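Local atomic coordinates of single-stranded DNA-binding protein WHY3, chloroplastic (Arabidopsis thaliana, PDB entry 4KOQ), a protein that binds single-stranded DNA as a homotetramer, keeping the plastid genome stable in chloroplasts and repressing transcription of the kinesin gene KP1 in the nucleus. Residues K102-K108 with N121-K127; S71-I75 with L155-I159. All coordinates share one frame; numbering follows the deposited sequence.

Contact 1: K102-K108 with N121-K127; sequences KVRKVLK and NLSVQNK. With PO4 (phosphate ion), chain B.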
loop_
_atom_site.group_PDB
_atom_site.type_symbol
_atom_site.label_atom_id
_atom_site.label_comp_id
_atom_site.label_asym_id
_atom_site.label_seq_id
_atom_site.Cartn_x
_atom_site.Cartn_y
_atom_site.Cartn_z
ATOM N N LYS A 102 -17.082 -35.303 -7.598
ATOM C CA LYS A 102 -17.219 -35.636 -9.010
ATOM C C LYS A 102 -16.454 -34.673 -9.933
ATOM O O LYS A 102 -16.083 -35.042 -11.048
ATOM C CB LYS A 102 -18.682 -35.669 -9.402
ATOM C CG LYS A 102 -19.432 -36.850 -8.781
ATOM C CD LYS A 102 -20.888 -36.802 -9.151
ATOM C CE LYS A 102 -21.702 -37.841 -8.369
ATOM N NZ LYS A 102 -23.129 -37.768 -8.768
ATOM N N VAL A 103 -16.228 -33.450 -9.454
ATOM C CA VAL A 103 -15.532 -32.426 -10.240
ATOM C C VAL A 103 -14.434 -31.797 -9.406
ATOM O O VAL A 103 -14.642 -31.448 -8.237
ATOM C CB VAL A 103 -16.504 -31.354 -10.728
ATOM C CG1 VAL A 103 -15.764 -30.225 -11.486
ATOM C CG2 VAL A 103 -17.549 -31.986 -11.622
ATOM N N ARG A 104 -13.247 -31.678 -9.997
ATOM C CA ARG A 104 -12.133 -31.040 -9.322
ATOM C C ARG A 104 -11.633 -29.884 -10.178
ATOM O O ARG A 104 -11.438 -30.052 -11.361
ATOM C CB ARG A 104 -11.022 -32.061 -9.138
ATOM C CG ARG A 104 -9.851 -31.616 -8.303
ATOM C CD ARG A 104 -9.089 -32.826 -7.736
ATOM N NE ARG A 104 -7.720 -32.938 -8.243
ATOM C CZ ARG A 104 -7.318 -33.762 -9.211
ATOM N NH1 ARG A 104 -8.172 -34.585 -9.812
ATOM N NH2 ARG A 104 -6.045 -33.768 -9.584
ATOM N N LYS A 105 -11.408 -28.735 -9.561
ATOM C CA LYS A 105 -10.809 -27.600 -10.268
ATOM C C LYS A 105 -9.481 -27.350 -9.623
ATOM O O LYS A 105 -9.389 -27.231 -8.409
ATOM C CB LYS A 105 -11.660 -26.359 -10.149
ATOM C CG LYS A 105 -13.040 -26.467 -10.783
ATOM C CD LYS A 105 -13.749 -25.106 -10.703
ATOM C CE LYS A 105 -15.015 -25.079 -11.517
ATOM N NZ LYS A 105 -15.624 -23.752 -11.459
ATOM N N VAL A 106 -8.454 -27.270 -10.459
ATOM C CA VAL A 106 -7.124 -27.064 -10.002
ATOM C C VAL A 106 -6.535 -25.862 -10.701
ATOM O O VAL A 106 -6.453 -25.831 -11.939
ATOM C CB VAL A 106 -6.227 -28.265 -10.340
ATOM C CG1 VAL A 106 -4.853 -28.054 -9.716
ATOM C CG2 VAL A 106 -6.857 -29.551 -9.818
ATOM N N LEU A 107 -6.095 -24.891 -9.907
ATOM C CA LEU A 107 -5.396 -23.729 -10.463
ATOM C C LEU A 107 -3.943 -23.888 -10.090
ATOM O O LEU A 107 -3.628 -24.082 -8.935
ATOM C CB LEU A 107 -5.905 -22.426 -9.864
ATOM C CG LEU A 107 -5.148 -21.192 -10.358
ATOM C CD1 LEU A 107 -5.413 -20.948 -11.829
ATOM C CD2 LEU A 107 -5.494 -19.963 -9.568
ATOM N N LYS A 108 -3.062 -23.862 -11.076
ATOM C CA LYS A 108 -1.636 -23.902 -10.810
ATOM C C LYS A 108 -0.955 -22.660 -11.366
ATOM O O LYS A 108 -1.274 -22.202 -12.468
ATOM C CB LYS A 108 -0.974 -25.148 -11.420
ATOM C CG LYS A 108 0.429 -25.343 -10.953
ATOM C CD LYS A 108 1.050 -26.667 -11.354
ATOM C CE LYS A 108 2.344 -26.874 -10.593
ATOM N NZ LYS A 108 3.238 -27.807 -11.316
ATOM N N ASN A 121 -2.542 -21.932 -14.988
ATOM C CA ASN A 121 -3.286 -23.015 -15.622
ATOM C C ASN A 121 -4.517 -23.322 -14.804
ATOM O O ASN A 121 -4.402 -23.556 -13.618
ATOM C CB ASN A 121 -2.370 -24.229 -15.705
ATOM C CG ASN A 121 -3.094 -25.486 -16.167
ATOM O OD1 ASN A 121 -2.933 -26.545 -15.582
ATOM N ND2 ASN A 121 -3.912 -25.354 -17.196
ATOM N N LEU A 122 -5.702 -23.312 -15.407
ATOM C CA LEU A 122 -6.869 -23.853 -14.722
ATOM C C LEU A 122 -7.314 -25.140 -15.409
ATOM O O LEU A 122 -7.549 -25.122 -16.616
ATOM C CB LEU A 122 -7.996 -22.839 -14.740
ATOM C CG LEU A 122 -9.335 -23.271 -14.155
ATOM C CD1 LEU A 122 -9.268 -23.724 -12.713
ATOM C CD2 LEU A 122 -10.358 -22.144 -14.305
ATOM N N SER A 123 -7.433 -26.224 -14.639
ATOM C CA SER A 123 -7.853 -27.513 -15.192
ATOM C C SER A 123 -9.099 -27.876 -14.434
ATOM O O SER A 123 -9.097 -27.861 -13.220
ATOM C CB SER A 123 -6.725 -28.561 -15.043
ATOM O OG SER A 123 -7.172 -29.907 -15.252
ATOM N N VAL A 124 -10.175 -28.161 -15.160
ATOM C CA VAL A 124 -11.432 -28.533 -14.545
ATOM C C VAL A 124 -11.718 -29.975 -15.006
ATOM O O VAL A 124 -11.865 -30.202 -16.182
ATOM C CB VAL A 124 -12.559 -27.617 -15.010
ATOM C CG1 VAL A 124 -13.862 -28.037 -14.369
ATOM C CG2 VAL A 124 -12.256 -26.112 -14.674
ATOM N N GLN A 125 -11.789 -30.903 -14.063
ATOM C CA GLN A 125 -11.700 -32.315 -14.376
ATOM C C GLN A 125 -12.986 -32.974 -13.939
ATOM O O GLN A 125 -13.366 -32.880 -12.775
ATOM C CB GLN A 125 -10.513 -32.936 -13.649
ATOM C CG GLN A 125 -9.171 -32.259 -13.951
ATOM C CD GLN A 125 -8.105 -32.599 -12.924
ATOM O OE1 GLN A 125 -8.285 -33.498 -12.105
ATOM N NE2 GLN A 125 -6.995 -31.875 -12.957
ATOM N N ASN A 126 -13.665 -33.602 -14.887
ATOM C CA ASN A 126 -14.830 -34.420 -14.588
ATOM C C ASN A 126 -14.484 -35.858 -14.905
ATOM O O ASN A 126 -14.517 -36.250 -16.071
ATOM C CB ASN A 126 -16.017 -33.984 -15.436
ATOM C CG ASN A 126 -17.289 -34.740 -15.094
ATOM O OD1 ASN A 126 -17.251 -35.910 -14.706
ATOM N ND2 ASN A 126 -18.420 -34.069 -15.225
ATOM N N LYS A 127 -14.148 -36.631 -13.874
ATOM C CA LYS A 127 -13.625 -37.992 -14.052
ATOM C C LYS A 127 -14.667 -38.965 -14.601
ATOM O O LYS A 127 -14.369 -39.751 -15.508
ATOM C CB LYS A 127 -13.060 -38.540 -12.738
ATOM C CG LYS A 127 -14.115 -38.864 -11.699
ATOM C CD LYS A 127 -13.496 -39.149 -10.342
ATOM C CE LYS A 127 -13.389 -37.886 -9.517
ATOM N NZ LYS A 127 -12.615 -36.802 -10.197
HETATM P P PO4 B . -14.613 -22.371 -7.645
HETATM O O1 PO4 B . -14.731 -21.977 -9.088
HETATM O O2 PO4 B . -15.012 -23.815 -7.458
HETATM O O3 PO4 B . -13.224 -22.227 -7.126
HETATM O O4 PO4 B . -15.496 -21.452 -6.825
HETATM O O HOH W 1 -3.942 -27.054 -13.119
#
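Gln-125 and Arg-104 form a hydrogen-bonded pair in an antiparallel beta hairpin: Arg-104 N lies 3.0 Å from Gln-125 O, and Gln-125 N lies 2.9 Å from Arg-104 O. From CB, 3.8 Å from Arg-104 O, the glutamine runs out extended, CG lying anti to its carbonyl carbon (chi1 -57°). The amide end lies over one guanidinium face, the planes 84° apart, with OE1 too near NH1 to be relied on and not counted as a hydrogen bond. NE2 turns back along its own strand to Ser-123 OG, a nearly straight 3.0 Å bond lying in the amide plane, and also touches Val-106 CG2 at 3.9 Å. Ser-123 OG is hydrogen-bonded to Asp-132 OD1 of strand 131-140 as well. Replacing Gln-125 by an alanine would remove the amide, and is likely to cost Ser-123 OG a donor and bare the flank of Val-106 CG2. On the opposite face, Val-124 CG2 packs against Lys-105 CG at 4.0 Å, while the lysine's extended chain carries NZ to Val-67 O and a bound phosphate. Farther along, a water donates to both Val-106 O and Asn-121 OD1, and Asn-121 ND2 bonds to Ser-134 OG and Val-135 O. The hairpin forms the middle of a four-stranded sheet between strands 87-91 and 131-140, with Leu-107 and Leu-122 packed on Phe-68 of strand 59-70.

Contact 2: S71-I75 with L155-I159; sequences SVTEI and LPHLI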
loop_
_atom_site.group_PDB
_atom_site.type_symbol
_atom_site.label_atom_id
_atom_site.label_comp_id
_atom_site.label_asym_id
_atom_site.label_seq_id
_atom_site.Cartn_x
_atom_site.Cartn_y
_atom_site.Cartn_z
ATOM N N SER A 71 -9.567 -17.362 -2.950
ATOM C CA SER A 71 -9.797 -16.894 -1.596
ATOM C C SER A 71 -8.707 -15.930 -1.143
ATOM O O SER A 71 -7.608 -15.837 -1.728
ATOM C CB SER A 71 -9.830 -18.072 -0.630
ATOM O OG SER A 71 -8.505 -18.544 -0.453
ATOM N N VAL A 72 -8.994 -15.242 -0.046
ATOM C CA VAL A 72 -7.995 -14.403 0.606
ATOM C C VAL A 72 -6.675 -15.128 0.854
ATOM O O VAL A 72 -5.605 -14.579 0.589
ATOM C CB VAL A 72 -8.612 -13.854 1.906
ATOM C CG1 VAL A 72 -7.583 -13.341 2.837
ATOM C CG2 VAL A 72 -9.656 -12.790 1.559
ATOM N N THR A 73 -6.722 -16.347 1.398
ATOM C CA THR A 73 -5.476 -17.080 1.693
ATOM C C THR A 73 -4.730 -17.407 0.413
ATOM O O THR A 73 -3.533 -17.288 0.352
ATOM C CB THR A 73 -5.762 -18.386 2.475
ATOM O OG1 THR A 73 -6.383 -18.045 3.717
ATOM C CG2 THR A 73 -4.480 -19.157 2.760
ATOM N N GLU A 74 -5.466 -17.781 -0.620
ATOM C CA GLU A 74 -4.851 -18.056 -1.926
ATOM C C GLU A 74 -4.204 -16.843 -2.572
ATOM O O GLU A 74 -3.119 -16.938 -3.128
ATOM C CB GLU A 74 -5.881 -18.710 -2.852
ATOM C CG GLU A 74 -6.202 -20.120 -2.440
ATOM C CD GLU A 74 -7.496 -20.706 -3.029
ATOM O OE1 GLU A 74 -8.301 -19.988 -3.662
ATOM O OE2 GLU A 74 -7.743 -21.929 -2.814
ATOM N N ILE A 75 -4.848 -15.680 -2.440
ATOM C CA ILE A 75 -4.241 -14.431 -2.806
ATOM C C ILE A 75 -2.970 -14.251 -2.020
ATOM O O ILE A 75 -1.951 -13.846 -2.554
ATOM C CB ILE A 75 -5.197 -13.247 -2.578
ATOM C CG1 ILE A 75 -6.407 -13.392 -3.487
ATOM C CG2 ILE A 75 -4.419 -11.953 -2.796
ATOM C CD1 ILE A 75 -7.678 -12.686 -3.021
ATOM N N LEU A 155 -6.826 -6.939 -0.647
ATOM C CA LEU A 155 -6.932 -7.833 0.489
ATOM C C LEU A 155 -7.638 -7.225 1.725
ATOM O O LEU A 155 -8.523 -7.855 2.290
ATOM C CB LEU A 155 -5.564 -8.401 0.854
ATOM C CG LEU A 155 -5.087 -9.683 0.165
ATOM C CD1 LEU A 155 -3.609 -9.920 0.446
ATOM C CD2 LEU A 155 -5.851 -10.892 0.581
ATOM N N PRO A 156 -7.252 -6.003 2.136
ATOM C CA PRO A 156 -7.944 -5.363 3.286
ATOM C C PRO A 156 -9.428 -5.119 3.084
ATOM O O PRO A 156 -10.196 -5.201 4.050
ATOM C CB PRO A 156 -7.177 -4.058 3.501
ATOM C CG PRO A 156 -6.177 -3.986 2.454
ATOM C CD PRO A 156 -6.067 -5.247 1.710
ATOM N N HIS A 157 -9.849 -4.908 1.844
ATOM C CA HIS A 157 -11.263 -4.799 1.527
ATOM C C HIS A 157 -11.958 -6.114 1.592
ATOM O O HIS A 157 -13.085 -6.186 2.080
ATOM C CB HIS A 157 -11.412 -4.196 0.126
ATOM C CG HIS A 157 -10.803 -2.841 0.023
ATOM N ND1 HIS A 157 -11.516 -1.690 0.283
ATOM C CD2 HIS A 157 -9.540 -2.449 -0.273
ATOM C CE1 HIS A 157 -10.714 -0.645 0.154
ATOM N NE2 HIS A 157 -9.507 -1.078 -0.167
ATOM N N LEU A 158 -11.301 -7.183 1.129
ATOM C CA LEU A 158 -11.937 -8.482 1.126
ATOM C C LEU A 158 -12.190 -9.024 2.527
ATOM O O LEU A 158 -13.134 -9.835 2.715
ATOM C CB LEU A 158 -11.181 -9.531 0.310
ATOM C CG LEU A 158 -10.894 -9.174 -1.148
ATOM C CD1 LEU A 158 -10.153 -10.302 -1.847
ATOM C CD2 LEU A 158 -12.102 -8.778 -1.937
ATOM N N ILE A 159 -11.357 -8.619 3.476
ATOM C CA ILE A 159 -11.521 -9.056 4.861
ATOM C C ILE A 159 -12.343 -8.059 5.703
ATOM O O ILE A 159 -12.510 -8.245 6.907
ATOM C CB ILE A 159 -10.194 -9.349 5.542
ATOM C CG1 ILE A 159 -9.363 -8.090 5.704
ATOM C CG2 ILE A 159 -9.415 -10.392 4.736
ATOM C CD1 ILE A 159 -8.074 -8.282 6.552
#
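Ile-75, which packs against Leu-155 and Leu-158, donates its backbone N to Ser-71 O at 2.9 Å in the first turn of helix 72-79. Around that turn Ser-71 and Glu-74 form a capping box: Glu-74 N bonds to Ser-71 OG at 3.1 Å, and Ser-71 N meets Glu-74 OE1 from above the carboxylate plane. The other carboxylate oxygen, OE2, bonds to His-91 NE2. Between this helix start and the end of helix 141-158 the contact is buried and has no hydrogen bonds; apart from Val-72 O, which meets Leu-155 CD2, it is made by apolar side chains. Val-72 CG1, anti to the backbone N (chi1 163°), reaches Leu-155 CD2 at 3.8 Å, while CG2 slides past Leu-158 CB. Ile-159 CG2 lies across both valine methyls. Strand 39-56 runs beside the junction, where Val-72 and Ile-159 touch Glu-44 and Ile-75 touches Leu-47. Val-146, Ser-149 and Ala-150 of a second subunit cover Val-72, Leu-155 and Ile-159, and Phe-164 of a third packs on Leu-158, placing the contact at the homotetramer interfaces. The Ile-75 and Leu-158 side chains cross at about a right angle, Ile-75 CD1 lying 3.6 Å from Leu-158 CD1.

Contact 1 is nested in the chain segment closed by contact 2, yet the two lie on opposite sides of the chain's centre, with about 22 Å between their centres and about 7 Å between their nearest atoms. They do not touch, but His-91 connects them: its NE2 holds Glu-74 of contact 2, its ND1 the phosphate that also receives Lys-105 of contact 1. Ser-69 OG also bonds to the phosphate, which probably comes from the crystallisation liquor. Phe-68 is a second shared neighbour, met from contact 2 by Glu-74. Contact 2 meets other subunits, whereas contact 1 meets none within the tetramer. Neither includes residues 17-22, required by similarity for single-stranded DNA binding.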